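Local coordinates for protein UDP-N-acetylglucosamine pyrophosphorylase (Entamoeba histolytica, PDB 3OC9) that probably catalyses the formation of UDP-N-acetyl-alpha-D-glucosamine and diphosphate from UTP and N-acetyl-alpha-D-glucosamine 1-phosphate, at residues N358-Y361 and L362-G366; E378-F381 and R382-F385. All blocks are in the same frame, centred on the assembly; numbering follows the deposited sequence.

Contact 1: N358-Y361 and L362-G366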
ATOM      1  N   ASN A 358     -11.302  15.421  -5.161  1.00 25.74           N
ATOM      2  CA  ASN A 358     -11.920  15.525  -6.483  1.00 27.17           C
ATOM      3  C   ASN A 358     -12.343  16.979  -6.825  1.00 28.38           C
ATOM      4  O   ASN A 358     -12.197  17.434  -7.971  1.00 29.20           O
ATOM      5  CB  ASN A 358     -13.103  14.540  -6.617  1.00 27.20           C
ATOM      6  CG  ASN A 358     -12.659  13.075  -6.627  1.00 27.33           C
ATOM      7  OD1 ASN A 358     -11.506  12.766  -6.932  1.00 25.82           O
ATOM      8  ND2 ASN A 358     -13.580  12.173  -6.303  1.00 27.25           N
ATOM      9  N   ILE A 359     -12.808  17.708  -5.816  1.00 29.22           N
ATOM     10  CA  ILE A 359     -13.095  19.162  -5.953  1.00 30.72           C
ATOM     11  C   ILE A 359     -11.829  19.974  -6.299  1.00 30.68           C
ATOM     12  O   ILE A 359     -11.840  20.807  -7.229  1.00 31.24           O
ATOM     13  CB  ILE A 359     -13.771  19.718  -4.677  1.00 31.04           C
ATOM     14  CG1 ILE A 359     -15.140  19.061  -4.484  1.00 32.64           C
ATOM     15  CG2 ILE A 359     -13.887  21.255  -4.733  1.00 32.85           C
ATOM     16  CD1 ILE A 359     -15.768  19.335  -3.123  1.00 33.88           C
ATOM     17  N   TYR A 360     -10.744  19.718  -5.566  1.00 29.93           N
ATOM     18  CA  TYR A 360      -9.427  20.299  -5.856  1.00 30.37           C
ATOM     19  C   TYR A 360      -8.976  20.064  -7.312  1.00 30.27           C
ATOM     20  O   TYR A 360      -8.508  21.004  -7.975  1.00 31.24           O
ATOM     21  CB  TYR A 360      -8.375  19.810  -4.822  1.00 29.49           C
ATOM     22  CG  TYR A 360      -6.906  20.128  -5.162  1.00 31.66           C
ATOM     23  CD1 TYR A 360      -6.334  21.353  -4.805  1.00 34.00           C
ATOM     24  CD2 TYR A 360      -6.099  19.193  -5.827  1.00 30.85           C
ATOM     25  CE1 TYR A 360      -4.996  21.643  -5.106  1.00 35.53           C
ATOM     26  CE2 TYR A 360      -4.758  19.479  -6.142  1.00 33.32           C
ATOM     27  CZ  TYR A 360      -4.217  20.702  -5.778  1.00 35.27           C
ATOM     28  OH  TYR A 360      -2.895  21.004  -6.078  1.00 39.02           O
ATOM     29  N   TYR A 361      -9.111  18.829  -7.815  1.00 29.67           N
ATOM     30  CA  TYR A 361      -8.693  18.505  -9.191  1.00 30.03           C
ATOM     31  C   TYR A 361      -9.552  19.266 -10.244  1.00 31.32           C
ATOM     32  O   TYR A 361      -9.024  19.790 -11.248  1.00 31.13           O
ATOM     33  CB  TYR A 361      -8.716  16.984  -9.437  1.00 28.79           C
ATOM     34  CG  TYR A 361      -7.508  16.205  -8.864  1.00 27.30           C
ATOM     35  CD1 TYR A 361      -6.231  16.796  -8.775  1.00 26.96           C
ATOM     36  CD2 TYR A 361      -7.649  14.862  -8.462  1.00 25.57           C
ATOM     37  CE1 TYR A 361      -5.107  16.060  -8.264  1.00 25.66           C
ATOM     38  CE2 TYR A 361      -6.537  14.125  -7.951  1.00 25.72           C
ATOM     39  CZ  TYR A 361      -5.280  14.737  -7.864  1.00 26.15           C
ATOM     40  OH  TYR A 361      -4.181  14.025  -7.359  1.00 25.94           O
ATOM     41  N   LEU A 362     -10.860  19.343 -10.008  1.00 31.80           N
ATOM     42  CA  LEU A 362     -11.744  20.129 -10.887  1.00 33.40           C
ATOM     43  C   LEU A 362     -11.330  21.611 -10.986  1.00 34.98           C
ATOM     44  O   LEU A 362     -11.315  22.172 -12.084  1.00 35.56           O
ATOM     45  CB  LEU A 362     -13.217  20.001 -10.466  1.00 33.50           C
ATOM     46  CG  LEU A 362     -13.967  18.725 -10.869  1.00 33.99           C
ATOM     47  CD1 LEU A 362     -15.305  18.578 -10.102  1.00 34.35           C
ATOM     48  CD2 LEU A 362     -14.203  18.609 -12.394  1.00 33.43           C
ATOM     49  N   LYS A 363     -10.977  22.218  -9.855  1.00 35.93           N
ATOM     50  CA  LYS A 363     -10.516  23.620  -9.816  1.00 38.13           C
ATOM     51  C   LYS A 363      -9.145  23.820 -10.485  1.00 38.78           C
ATOM     52  O   LYS A 363      -8.896  24.854 -11.118  1.00 39.37           O
ATOM     53  CB  LYS A 363     -10.497  24.152  -8.377  1.00 38.28           C
ATOM     54  CG  LYS A 363     -11.892  24.257  -7.728  1.00 39.90           C
ATOM     55  CD  LYS A 363     -11.792  24.671  -6.257  1.00 43.31           C
ATOM     56  CE  LYS A 363     -13.164  24.617  -5.590  1.00 44.99           C
ATOM     57  NZ  LYS A 363     -13.118  24.887  -4.119  1.00 48.44           N
ATOM     58  N   LYS A 364      -8.261  22.831 -10.349  1.00 38.33           N
ATOM     59  CA  LYS A 364      -6.943  22.890 -10.976  1.00 39.04           C
ATOM     60  C   LYS A 364      -7.068  22.811 -12.515  1.00 39.44           C
ATOM     61  O   LYS A 364      -6.203  23.325 -13.250  1.00 40.06           O
ATOM     62  CB  LYS A 364      -6.039  21.782 -10.403  1.00 38.25           C
ATOM     63  CG  LYS A 364      -4.551  21.923 -10.702  1.00 40.30           C
ATOM     64  CD  LYS A 364      -3.717  20.884  -9.925  1.00 41.51           C
ATOM     65  CE  LYS A 364      -2.228  21.006 -10.243  1.00 43.65           C
ATOM     66  NZ  LYS A 364      -1.407  20.344  -9.186  1.00 45.20           N
ATOM     67  N   ALA A 365      -8.144  22.183 -12.992  1.00 39.03           N
ATOM     68  CA  ALA A 365      -8.401  22.045 -14.423  1.00 39.70           C
ATOM     69  C   ALA A 365      -9.131  23.271 -15.022  1.00 40.89           C
ATOM     70  O   ALA A 365      -9.381  23.320 -16.229  1.00 41.11           O
ATOM     71  CB  ALA A 365      -9.173  20.751 -14.709  1.00 39.40           C
ATOM     72  N   GLY A 366      -9.461  24.242 -14.171  1.00 41.65           N
ATOM     73  CA  GLY A 366     -10.089  25.504 -14.611  1.00 43.36           C
ATOM     74  C   GLY A 366     -11.588  25.638 -14.379  1.00 44.20           C
ATOM     75  O   GLY A 366     -12.212  26.605 -14.859  1.00 45.61           O
TER
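Y360 and K364, a turn apart, leave the helix in the same direction. Both swing CG away from the backbone N (chi1 169° in Y360, -166° in K364), and the extended lysine chain follows the tyrosine outward. Its CD comes obliquely to the ring, 4.2 Å from CE2 of Y360, and the two polar ends finish with K364 NZ 3.5 Å from Y360 OH. I359 and K363 form a second such pair. Here the lysine chain, straight beyond CG, passes the isoleucine branch, with K363 CE 3.5 Å from I359 CG2. Both pairs sit on the last turns of helix 347-364. The N atoms of L362, K363, K364 and A365 donate in turn to the O atoms of N358, I359, Y360 and Y361; the last of these bonds is the most bent, with an N-H...O angle of 135°. G366 then turns to positive phi and closes the helix in a Schellman motif, its N bonding back to K363 O at 3.2 Å. On the inner side L362 lays its CG 3.6 Å from N358 O and packs against V369 and C377, while N358 reaches out of the helix, giving its ND2 to the carbonyl O of C377.

Contact 2: E378-F381 and R382-F385; sequences EISF and RKSF
S380 grips the start of the segment R382-F385 with two of its own oxygens. Its hydroxyl OG, swung away from its backbone N (chi1 179°) and back over the following peptide, accepts the R382 N-H at 3.1 Å, which makes an ST turn. Its carbonyl O takes the K383 N-H at 2.9 Å, closing a type I beta turn through F381 and R382. That second bond is reasonably straight at the hydrogen, yet the donor stands above the carbonyl plane, 61° out of it. The side chains close in on the same corner: K383 CG lies 3.8 Å from S380 CB, and R382 CB 3.6 Å from S380 OG. This is the tight part, at the point where strand 377-379 gives way to a loop; it is buried on the S380 side, and K383 closes it from the open side. The F381 ring, also buried, turns from the loop and takes part in a cation-pi interaction with R75 of helix 68-87. Beyond the corner I379 CG2 meets S384 CB more loosely, at 4.2 Å. One water links the turn residue F381 to S384, just past it, donating to F381 O at 2.7 Å and to S384 O at 2.8 Å; the two carbonyl oxygens are 3.9 Å apart.

The outer side is different. K383 is exposed, its chain leading away from the turn, and the end of the partly exposed R382 also departs, to a salt bridge with E81 on helix 68-87. Within the turn the work is thus done by backbone N-H groups, one serine and one water, whereas the R382 guanidinium and the F381 ring are engaged with helix 68-87; the chemistry implies a corner whose shape is set locally and which is moored to that helix by R382 and F381.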
ATOM      1  N   GLU A 378     -17.847  12.498  -7.143  1.00 31.24           N
ATOM      2  CA  GLU A 378     -17.270  11.166  -7.442  1.00 31.44           C
ATOM      3  C   GLU A 378     -16.747  11.089  -8.873  1.00 31.31           C
ATOM      4  O   GLU A 378     -17.523  11.186  -9.842  1.00 32.46           O
ATOM      5  CB  GLU A 378     -18.286  10.029  -7.220  1.00 32.13           C
ATOM      6  CG  GLU A 378     -18.896   9.987  -5.825  1.00 33.39           C
ATOM      7  CD  GLU A 378     -19.531   8.643  -5.449  1.00 33.80           C
ATOM      8  OE1 GLU A 378     -19.592   7.694  -6.278  1.00 35.19           O
ATOM      9  OE2 GLU A 378     -19.957   8.520  -4.283  1.00 33.36           O
ATOM     10  N   ILE A 379     -15.434  10.892  -8.995  1.00 30.14           N
ATOM     11  CA  ILE A 379     -14.749  10.812 -10.284  1.00 29.58           C
ATOM     12  C   ILE A 379     -14.084   9.434 -10.422  1.00 29.33           C
ATOM     13  O   ILE A 379     -13.168   9.112  -9.655  1.00 29.05           O
ATOM     14  CB  ILE A 379     -13.678  11.937 -10.425  1.00 29.47           C
ATOM     15  CG1 ILE A 379     -14.338  13.336 -10.291  1.00 30.71           C
ATOM     16  CG2 ILE A 379     -12.883  11.747 -11.743  1.00 29.78           C
ATOM     17  CD1 ILE A 379     -13.376  14.542 -10.442  1.00 30.55           C
ATOM     18  N   SER A 380     -14.542   8.633 -11.389  1.00 29.08           N
ATOM     19  CA  SER A 380     -14.049   7.248 -11.550  1.00 29.32           C
ATOM     20  C   SER A 380     -12.529   7.184 -11.735  1.00 28.41           C
ATOM     21  O   SER A 380     -11.962   7.986 -12.481  1.00 27.61           O
ATOM     22  CB  SER A 380     -14.728   6.554 -12.726  1.00 30.18           C
ATOM     23  OG  SER A 380     -14.218   5.229 -12.875  1.00 31.25           O
ATOM     24  N   PHE A 381     -11.881   6.237 -11.043  1.00 27.97           N
ATOM     25  CA  PHE A 381     -10.435   5.981 -11.225  1.00 28.13           C
ATOM     26  C   PHE A 381     -10.129   5.565 -12.683  1.00 28.20           C
ATOM     27  O   PHE A 381      -8.972   5.641 -13.131  1.00 28.58           O
ATOM     28  CB  PHE A 381      -9.939   4.875 -10.259  1.00 27.07           C
ATOM     29  CG  PHE A 381      -9.611   5.339  -8.836  1.00 28.20           C
ATOM     30  CD1 PHE A 381     -10.078   6.546  -8.312  1.00 29.45           C
ATOM     31  CD2 PHE A 381      -8.861   4.506  -8.001  1.00 28.23           C
ATOM     32  CE1 PHE A 381      -9.782   6.922  -6.985  1.00 30.60           C
ATOM     33  CE2 PHE A 381      -8.565   4.867  -6.684  1.00 28.89           C
ATOM     34  CZ  PHE A 381      -9.022   6.086  -6.178  1.00 30.12           C
ATOM     35  N   ARG A 382     -11.145   5.114 -13.424  1.00 28.71           N
ATOM     36  CA  ARG A 382     -10.969   4.803 -14.850  1.00 29.77           C
ATOM     37  C   ARG A 382     -10.866   6.065 -15.742  1.00 29.81           C
ATOM     38  O   ARG A 382     -10.266   6.018 -16.823  1.00 30.46           O
ATOM     39  CB  ARG A 382     -12.071   3.835 -15.348  1.00 30.25           C
ATOM     40  CG  ARG A 382     -11.943   3.369 -16.796  1.00 32.85           C
ATOM     41  CD  ARG A 382     -10.760   2.405 -17.007  1.00 34.60           C
ATOM     42  NE  ARG A 382     -10.510   2.113 -18.423  1.00 36.51           N
ATOM     43  CZ  ARG A 382      -9.787   2.867 -19.252  1.00 36.87           C
ATOM     44  NH1 ARG A 382      -9.214   3.997 -18.837  1.00 35.12           N
ATOM     45  NH2 ARG A 382      -9.629   2.481 -20.517  1.00 37.00           N
ATOM     46  N   LYS A 383     -11.410   7.186 -15.264  1.00 29.97           N
ATOM     47  CA  LYS A 383     -11.512   8.447 -16.041  1.00 30.60           C
ATOM     48  C   LYS A 383     -10.393   9.511 -15.890  1.00 29.84           C
ATOM     49  O   LYS A 383     -10.134  10.268 -16.836  1.00 29.42           O
ATOM     50  CB  LYS A 383     -12.869   9.116 -15.774  1.00 31.68           C
ATOM     51  CG  LYS A 383     -14.087   8.247 -16.108  1.00 35.00           C
ATOM     52  CD  LYS A 383     -14.292   8.070 -17.608  1.00 39.77           C
ATOM     53  CE  LYS A 383     -14.929   9.301 -18.248  1.00 44.05           C
ATOM     54  NZ  LYS A 383     -15.183   9.067 -19.701  1.00 46.38           N
ATOM     55  N   SER A 384      -9.758   9.593 -14.716  1.00 28.46           N
ATOM     56  CA  SER A 384      -8.705  10.595 -14.455  1.00 27.67           C
ATOM     57  C   SER A 384      -7.749  10.040 -13.371  1.00 27.09           C
ATOM     58  O   SER A 384      -8.200   9.418 -12.409  1.00 26.56           O
ATOM     59  CB  SER A 384      -9.319  11.958 -14.031  1.00 28.44           C
ATOM     60  OG  SER A 384      -8.395  13.045 -14.132  1.00 28.23           O
ATOM     61  N   PHE A 385      -6.444  10.250 -13.561  1.00 26.00           N
ATOM     62  CA  PHE A 385      -5.409   9.861 -12.582  1.00 24.89           C
ATOM     63  C   PHE A 385      -5.164  11.005 -11.579  1.00 25.45           C
ATOM     64  O   PHE A 385      -5.335  10.823 -10.358  1.00 25.08           O
ATOM     65  CB  PHE A 385      -4.127   9.436 -13.335  1.00 24.97           C
ATOM     66  CG  PHE A 385      -2.912   9.175 -12.439  1.00 23.24           C
ATOM     67  CD1 PHE A 385      -2.912   8.125 -11.519  1.00 22.41           C
ATOM     68  CD2 PHE A 385      -1.777   9.982 -12.532  1.00 23.36           C
ATOM     69  CE1 PHE A 385      -1.778   7.878 -10.695  1.00 22.79           C
ATOM     70  CE2 PHE A 385      -0.643   9.742 -11.714  1.00 23.32           C
ATOM     71  CZ  PHE A 385      -0.659   8.692 -10.787  1.00 22.27           C
TER
HETATM   72  O   HOH W   1      -7.093   6.932 -11.763  1.00 20.49           O

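Overall arrangement
Contacts 1 and 2 follow one another along the chain, their centres about 13 Å apart, and they meet where the end of helix 347-364 lies against strand 377-379: L362 CG approaches I379 CD1 to 4.2 Å. Contact 1 is the more peripheral, about 25 Å from the chain's centre to its own, and only partly buried, with both lysines exposed. Contact 2 is about 19 Å out and mostly buried. In the first, repeating helical bonds carry the backbone while a tyrosine and an isoleucine each run beside a lysine chain; in the second, an irregular turn relies on a serine side chain and a bridging water. Contact 2 also joins helix 347-364 and strand 402-404, while R382 and F381 reach helix 68-87.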